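Local coordinates for protein esterase (Thermotoga maritima, PDB 3DOH) that probably hydrolyses carboxylic esters, as a thermostable esterase that carries an immunoglobulin-like domain beside its alpha/beta-hydrolase domain, at residues F163-V177 / W203-L217. Sequence-based numbering, arbitrary orientation.
Sequences FVPKDVNPDRKYPLV and WAQPRYQVVHPCFVL. With SO4 (sulfate ion), chain D.
Strand 215-217 runs between two parts of segment 163-177, pairing with Phe163 on one edge and with strand 174-177 on the other. Phe163 and Val216 form an antiparallel hydrogen-bonded pair: Phe163 N gives a short bond to Val216 O (2.8 Å), and Val216 N returns a longer one to Phe163 O. On the parallel side, at an axis angle of 22°, Phe215 N bonds to Pro175 O, Val177 N to Phe215 O (2.7 Å, nearly straight at 172°) and Leu217 N to Val177 O.

Apolar side chains pack on both faces of the sheet here. On the face of Leu176 and Phe215, Pro165 CD stands 3.4 Å from the Phe215 ring centroid, almost on the ring normal, a CH-pi contact; the Val164 methyls reach CE2 of the same ring, and Leu176 CD1 packs on Phe215 CB. Tyr258 and Ile260 also border this ring. On the face of Phe163, Val177 and Val216, CG of Phe163 lies trans to its backbone N (chi1 177°), which sets the ring with Ala204 CB over one face and Cys214 O in plane at its edge. Val177 CG1 lies over the face of the five-membered ring of Trp203, 3.7 Å from its centroid, another CH-pi contact; Trp203 NE1 bonds to Gly199 O. Farther out, Pro213 CG rests against Tyr174 CE1 (3.6 Å), and Val168 CG2 touches Pro213 CB.

Among polar side chains, Gln209 bends at chi2 and brings its amide against Phe163 CE2 while NE2 donates to Trp203 O (2.7 Å). Away from segment 163-177, Arg207 NH1 and NH2 bond a sulfate ion, probably from the crystallisation liquor, that Lys348 N of the second subunit also binds.

Strand order and the antiparallel-to-parallel switch at 215-217 are those of the central sheet of an alpha/beta-hydrolase fold.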
loop_
_atom_site.group_PDB
_atom_site.type_symbol
_atom_site.label_atom_id
_atom_site.label_comp_id
_atom_site.label_asym_id
_atom_site.label_seq_id
_atom_site.Cartn_x
_atom_site.Cartn_y
_atom_site.Cartn_z
ATOM N N PHE A 163 31.969 10.252 -34.299
ATOM C CA PHE A 163 32.761 10.525 -33.071
ATOM C C PHE A 163 34.231 10.330 -33.390
ATOM O O PHE A 163 34.631 9.302 -33.891
ATOM C CB PHE A 163 32.347 9.576 -31.919
ATOM C CG PHE A 163 33.148 9.726 -30.612
ATOM C CD1 PHE A 163 32.706 10.600 -29.586
ATOM C CD2 PHE A 163 34.268 8.921 -30.362
ATOM C CE1 PHE A 163 33.389 10.688 -28.326
ATOM C CE2 PHE A 163 34.981 9.008 -29.126
ATOM C CZ PHE A 163 34.532 9.907 -28.103
ATOM N N VAL A 164 35.038 11.318 -33.087
ATOM C CA VAL A 164 36.472 11.206 -33.262
ATOM C C VAL A 164 37.125 11.123 -31.867
ATOM O O VAL A 164 36.844 11.946 -31.026
ATOM C CB VAL A 164 36.971 12.453 -34.074
ATOM C CG1 VAL A 164 38.510 12.559 -34.121
ATOM C CG2 VAL A 164 36.360 12.441 -35.499
ATOM N N PRO A 165 37.995 10.119 -31.620
ATOM C CA PRO A 165 38.589 10.014 -30.262
ATOM C C PRO A 165 39.417 11.259 -29.882
ATOM O O PRO A 165 39.867 11.988 -30.756
ATOM C CB PRO A 165 39.476 8.758 -30.329
ATOM C CG PRO A 165 39.424 8.241 -31.758
ATOM C CD PRO A 165 38.479 9.083 -32.558
ATOM N N LYS A 166 39.588 11.500 -28.585
ATOM C CA LYS A 166 40.364 12.634 -28.122
ATOM C C LYS A 166 41.583 12.228 -27.313
ATOM O O LYS A 166 41.560 11.219 -26.595
ATOM C CB LYS A 166 39.501 13.592 -27.294
ATOM C CG LYS A 166 38.393 12.926 -26.426
ATOM C CD LYS A 166 38.270 13.542 -25.005
ATOM C CE LYS A 166 38.563 15.054 -24.992
ATOM N NZ LYS A 166 38.408 15.713 -23.612
ATOM N N ASP A 167 42.621 13.063 -27.426
ATOM C CA ASP A 167 43.919 12.939 -26.744
ATOM C C ASP A 167 44.508 11.617 -27.073
ATOM O O ASP A 167 44.995 10.904 -26.206
ATOM C CB ASP A 167 43.829 13.055 -25.222
ATOM C CG ASP A 167 43.152 14.320 -24.765
ATOM O OD1 ASP A 167 42.666 15.106 -25.619
ATOM O OD2 ASP A 167 43.102 14.520 -23.526
ATOM N N VAL A 168 44.489 11.299 -28.344
ATOM C CA VAL A 168 44.927 10.017 -28.772
ATOM C C VAL A 168 46.168 10.257 -29.672
ATOM O O VAL A 168 46.258 11.305 -30.310
ATOM C CB VAL A 168 43.693 9.346 -29.424
ATOM C CG1 VAL A 168 43.751 9.392 -30.947
ATOM C CG2 VAL A 168 43.467 7.961 -28.871
ATOM N N ASN A 169 47.139 9.337 -29.691
ATOM C CA ASN A 169 48.300 9.481 -30.583
ATOM C C ASN A 169 47.907 9.427 -32.076
ATOM O O ASN A 169 47.348 8.414 -32.527
ATOM C CB ASN A 169 49.397 8.453 -30.260
ATOM C CG ASN A 169 50.510 8.381 -31.352
ATOM O OD1 ASN A 169 50.852 9.382 -31.982
ATOM N ND2 ASN A 169 51.070 7.186 -31.561
ATOM N N PRO A 170 48.195 10.516 -32.844
ATOM C CA PRO A 170 47.934 10.604 -34.302
ATOM C C PRO A 170 48.701 9.563 -35.102
ATOM O O PRO A 170 48.305 9.233 -36.227
ATOM C CB PRO A 170 48.463 12.000 -34.680
ATOM C CG PRO A 170 48.448 12.761 -33.422
ATOM C CD PRO A 170 48.789 11.764 -32.341
ATOM N N ASP A 171 49.787 9.064 -34.507
ATOM C CA ASP A 171 50.663 8.091 -35.150
ATOM C C ASP A 171 50.190 6.618 -35.090
ATOM O O ASP A 171 50.618 5.818 -35.912
ATOM C CB ASP A 171 52.124 8.289 -34.691
ATOM C CG ASP A 171 52.751 9.621 -35.244
ATOM O OD1 ASP A 171 52.579 9.928 -36.460
ATOM O OD2 ASP A 171 53.405 10.370 -34.466
ATOM N N ARG A 172 49.295 6.278 -34.155
ATOM C CA ARG A 172 48.630 4.960 -34.144
ATOM C C ARG A 172 47.281 5.010 -34.897
ATOM O O ARG A 172 46.757 6.091 -35.181
ATOM C CB ARG A 172 48.443 4.430 -32.697
ATOM C CG ARG A 172 49.733 3.867 -32.025
ATOM C CD ARG A 172 49.516 3.257 -30.610
ATOM N NE ARG A 172 50.397 3.894 -29.619
ATOM C CZ ARG A 172 50.050 4.925 -28.828
ATOM N NH1 ARG A 172 48.826 5.436 -28.869
ATOM N NH2 ARG A 172 50.925 5.457 -27.971
ATOM N N LYS A 173 46.730 3.844 -35.220
ATOM C CA LYS A 173 45.421 3.740 -35.880
ATOM C C LYS A 173 44.378 3.105 -34.954
ATOM O O LYS A 173 44.726 2.262 -34.121
ATOM C CB LYS A 173 45.537 2.893 -37.150
ATOM C CG LYS A 173 46.092 3.639 -38.367
ATOM C CD LYS A 173 46.286 2.685 -39.562
ATOM C CE LYS A 173 46.199 3.415 -40.927
ATOM N NZ LYS A 173 46.264 2.435 -42.070
ATOM N N TYR A 174 43.102 3.484 -35.117
ATOM C CA TYR A 174 42.025 3.071 -34.199
ATOM C C TYR A 174 40.798 2.500 -34.921
ATOM O O TYR A 174 40.556 2.819 -36.071
ATOM C CB TYR A 174 41.594 4.217 -33.283
ATOM C CG TYR A 174 42.727 4.833 -32.494
ATOM C CD1 TYR A 174 43.164 4.253 -31.295
ATOM C CD2 TYR A 174 43.366 6.011 -32.954
ATOM C CE1 TYR A 174 44.191 4.803 -30.581
ATOM C CE2 TYR A 174 44.396 6.571 -32.249
ATOM C CZ TYR A 174 44.824 5.964 -31.068
ATOM O OH TYR A 174 45.853 6.540 -30.346
ATOM N N PRO A 175 40.017 1.648 -34.229
ATOM C CA PRO A 175 38.818 0.996 -34.729
ATOM C C PRO A 175 37.723 1.967 -35.142
ATOM O O PRO A 175 37.670 3.108 -34.654
ATOM C CB PRO A 175 38.310 0.246 -33.500
ATOM C CG PRO A 175 39.490 0.107 -32.635
ATOM C CD PRO A 175 40.290 1.290 -32.832
ATOM N N LEU A 176 36.820 1.511 -35.998
ATOM C CA LEU A 176 35.659 2.302 -36.313
ATOM C C LEU A 176 34.456 1.453 -35.998
ATOM O O LEU A 176 34.343 0.303 -36.479
ATOM C CB LEU A 176 35.660 2.714 -37.788
ATOM C CG LEU A 176 34.406 3.345 -38.410
ATOM C CD1 LEU A 176 34.078 4.736 -37.877
ATOM C CD2 LEU A 176 34.546 3.401 -39.918
ATOM N N VAL A 177 33.560 1.981 -35.173
ATOM C CA VAL A 177 32.271 1.316 -35.033
ATOM C C VAL A 177 31.242 2.049 -35.888
ATOM O O VAL A 177 31.039 3.283 -35.737
ATOM C CB VAL A 177 31.807 1.207 -33.557
ATOM C CG1 VAL A 177 30.391 0.619 -33.496
ATOM C CG2 VAL A 177 32.786 0.370 -32.709
ATOM N N TRP A 203 29.604 3.331 -27.443
ATOM C CA TRP A 203 30.977 3.205 -27.850
ATOM C C TRP A 203 31.707 4.491 -27.535
ATOM O O TRP A 203 32.914 4.534 -27.481
ATOM C CB TRP A 203 31.041 2.888 -29.316
ATOM C CG TRP A 203 29.979 1.850 -29.714
ATOM C CD1 TRP A 203 28.775 2.100 -30.333
ATOM C CD2 TRP A 203 30.034 0.433 -29.498
ATOM N NE1 TRP A 203 28.088 0.924 -30.504
ATOM C CE2 TRP A 203 28.838 -0.112 -30.000
ATOM C CE3 TRP A 203 30.970 -0.423 -28.904
ATOM C CZ2 TRP A 203 28.560 -1.486 -29.941
ATOM C CZ3 TRP A 203 30.702 -1.786 -28.852
ATOM C CH2 TRP A 203 29.506 -2.301 -29.360
ATOM N N ALA A 204 30.956 5.542 -27.262
ATOM C CA ALA A 204 31.576 6.841 -27.122
ATOM C C ALA A 204 31.677 7.253 -25.672
ATOM O O ALA A 204 32.303 8.265 -25.364
ATOM C CB ALA A 204 30.831 7.893 -27.967
ATOM N N GLN A 205 31.100 6.457 -24.783
ATOM C CA GLN A 205 31.235 6.696 -23.335
ATOM C C GLN A 205 32.693 6.657 -22.854
ATOM O O GLN A 205 33.439 5.796 -23.271
ATOM C CB GLN A 205 30.330 5.724 -22.566
ATOM C CG GLN A 205 28.839 6.212 -22.518
ATOM C CD GLN A 205 27.874 5.160 -21.998
ATOM O OE1 GLN A 205 26.647 5.344 -22.080
ATOM N NE2 GLN A 205 28.409 4.033 -21.453
ATOM N N PRO A 206 33.149 7.653 -22.067
ATOM C CA PRO A 206 34.470 7.534 -21.391
ATOM C C PRO A 206 34.860 6.158 -20.838
ATOM O O PRO A 206 35.973 5.703 -21.099
ATOM C CB PRO A 206 34.385 8.578 -20.288
ATOM C CG PRO A 206 33.571 9.658 -20.938
ATOM C CD PRO A 206 32.537 8.972 -21.798
ATOM N N ARG A 207 33.968 5.456 -20.152
ATOM C CA ARG A 207 34.339 4.106 -19.615
ATOM C C ARG A 207 34.946 3.166 -20.667
ATOM O O ARG A 207 35.824 2.348 -20.351
ATOM C CB ARG A 207 33.161 3.417 -18.893
ATOM C CG ARG A 207 31.923 3.155 -19.778
ATOM C CD ARG A 207 30.776 2.507 -19.007
ATOM N NE ARG A 207 30.640 3.198 -17.742
ATOM C CZ ARG A 207 29.835 4.242 -17.565
ATOM N NH1 ARG A 207 29.082 4.660 -18.591
ATOM N NH2 ARG A 207 29.768 4.854 -16.371
ATOM N N TYR A 208 34.467 3.278 -21.914
ATOM C CA TYR A 208 34.981 2.425 -22.965
ATOM C C TYR A 208 36.082 3.093 -23.744
ATOM O O TYR A 208 37.093 2.456 -24.080
ATOM C CB TYR A 208 33.855 1.927 -23.886
ATOM C CG TYR A 208 32.825 1.163 -23.149
ATOM C CD1 TYR A 208 33.168 -0.011 -22.433
ATOM C CD2 TYR A 208 31.514 1.614 -23.091
ATOM C CE1 TYR A 208 32.224 -0.717 -21.721
ATOM C CE2 TYR A 208 30.537 0.897 -22.375
ATOM C CZ TYR A 208 30.916 -0.261 -21.691
ATOM O OH TYR A 208 29.989 -0.944 -20.970
ATOM N N GLN A 209 35.906 4.373 -24.038
ATOM C CA GLN A 209 36.899 5.097 -24.843
ATOM C C GLN A 209 38.311 5.022 -24.296
ATOM O O GLN A 209 39.263 4.920 -25.033
ATOM C CB GLN A 209 36.506 6.548 -24.948
ATOM C CG GLN A 209 35.445 6.722 -25.957
ATOM C CD GLN A 209 35.965 6.446 -27.335
ATOM O OE1 GLN A 209 37.139 6.718 -27.635
ATOM N NE2 GLN A 209 35.094 5.908 -28.200
ATOM N N VAL A 210 38.413 5.080 -22.979
ATOM C CA VAL A 210 39.664 5.111 -22.258
ATOM C C VAL A 210 40.380 3.759 -22.308
ATOM O O VAL A 210 41.606 3.686 -22.114
ATOM C CB VAL A 210 39.364 5.521 -20.807
ATOM C CG1 VAL A 210 39.189 4.271 -19.885
ATOM C CG2 VAL A 210 40.394 6.448 -20.325
ATOM N N VAL A 211 39.639 2.680 -22.587
ATOM C CA VAL A 211 40.296 1.381 -22.856
ATOM C C VAL A 211 40.330 0.965 -24.330
ATOM O O VAL A 211 41.190 0.189 -24.728
ATOM C CB VAL A 211 39.818 0.222 -21.906
ATOM C CG1 VAL A 211 40.013 0.634 -20.477
ATOM C CG2 VAL A 211 38.381 -0.083 -22.109
ATOM N N HIS A 212 39.394 1.485 -25.118
ATOM C CA HIS A 212 39.350 1.199 -26.547
ATOM C C HIS A 212 38.899 2.422 -27.339
ATOM O O HIS A 212 37.783 2.461 -27.857
ATOM C CB HIS A 212 38.420 0.018 -26.829
ATOM C CG HIS A 212 38.605 -1.134 -25.892
ATOM N ND1 HIS A 212 37.786 -1.350 -24.805
ATOM C CD2 HIS A 212 39.518 -2.135 -25.878
ATOM C CE1 HIS A 212 38.185 -2.433 -24.163
ATOM N NE2 HIS A 212 39.233 -2.929 -24.794
ATOM N N PRO A 213 39.774 3.418 -27.429
ATOM C CA PRO A 213 39.582 4.530 -28.367
ATOM C C PRO A 213 39.367 4.036 -29.793
ATOM O O PRO A 213 39.823 2.948 -30.144
ATOM C CB PRO A 213 40.901 5.296 -28.269
ATOM C CG PRO A 213 41.900 4.265 -27.879
ATOM C CD PRO A 213 41.172 3.307 -26.979
ATOM N N CYS A 214 38.680 4.835 -30.604
ATOM C CA CYS A 214 37.374 4.455 -31.129
ATOM C C CYS A 214 36.727 5.607 -31.891
ATOM O O CYS A 214 36.450 6.662 -31.320
ATOM C CB CYS A 214 36.455 3.990 -29.998
ATOM S SG CYS A 214 34.845 3.375 -30.548
ATOM N N PHE A 215 36.491 5.399 -33.182
ATOM C CA PHE A 215 35.575 6.225 -33.930
ATOM C C PHE A 215 34.204 5.550 -33.999
ATOM O O PHE A 215 34.086 4.309 -34.003
ATOM C CB PHE A 215 36.065 6.378 -35.367
ATOM C CG PHE A 215 37.335 7.187 -35.527
ATOM C CD1 PHE A 215 38.585 6.603 -35.352
ATOM C CD2 PHE A 215 37.278 8.511 -35.944
ATOM C CE1 PHE A 215 39.761 7.339 -35.527
ATOM C CE2 PHE A 215 38.460 9.263 -36.141
ATOM C CZ PHE A 215 39.689 8.686 -35.933
ATOM N N VAL A 216 33.166 6.382 -34.091
ATOM C CA VAL A 216 31.807 5.903 -34.283
ATOM C C VAL A 216 31.147 6.671 -35.392
ATOM O O VAL A 216 31.022 7.880 -35.321
ATOM C CB VAL A 216 30.942 6.087 -33.037
ATOM C CG1 VAL A 216 29.574 5.435 -33.222
ATOM C CG2 VAL A 216 31.627 5.510 -31.824
ATOM N N LEU A 217 30.694 5.947 -36.400
ATOM C CA LEU A 217 29.949 6.524 -37.476
ATOM C C LEU A 217 28.516 6.072 -37.332
ATOM O O LEU A 217 28.218 4.871 -37.237
ATOM C CB LEU A 217 30.523 6.054 -38.809
ATOM C CG LEU A 217 29.594 6.010 -40.008
ATOM C CD1 LEU A 217 29.227 7.376 -40.413
ATOM C CD2 LEU A 217 30.263 5.300 -41.130
HETATM S S SO4 D . 27.211 7.708 -17.220
HETATM O O1 SO4 D . 27.124 6.821 -18.415
HETATM O O2 SO4 D . 27.821 9.015 -17.394
HETATM O O3 SO4 D . 27.917 6.988 -16.154
HETATM O O4 SO4 D . 25.853 8.076 -16.837
#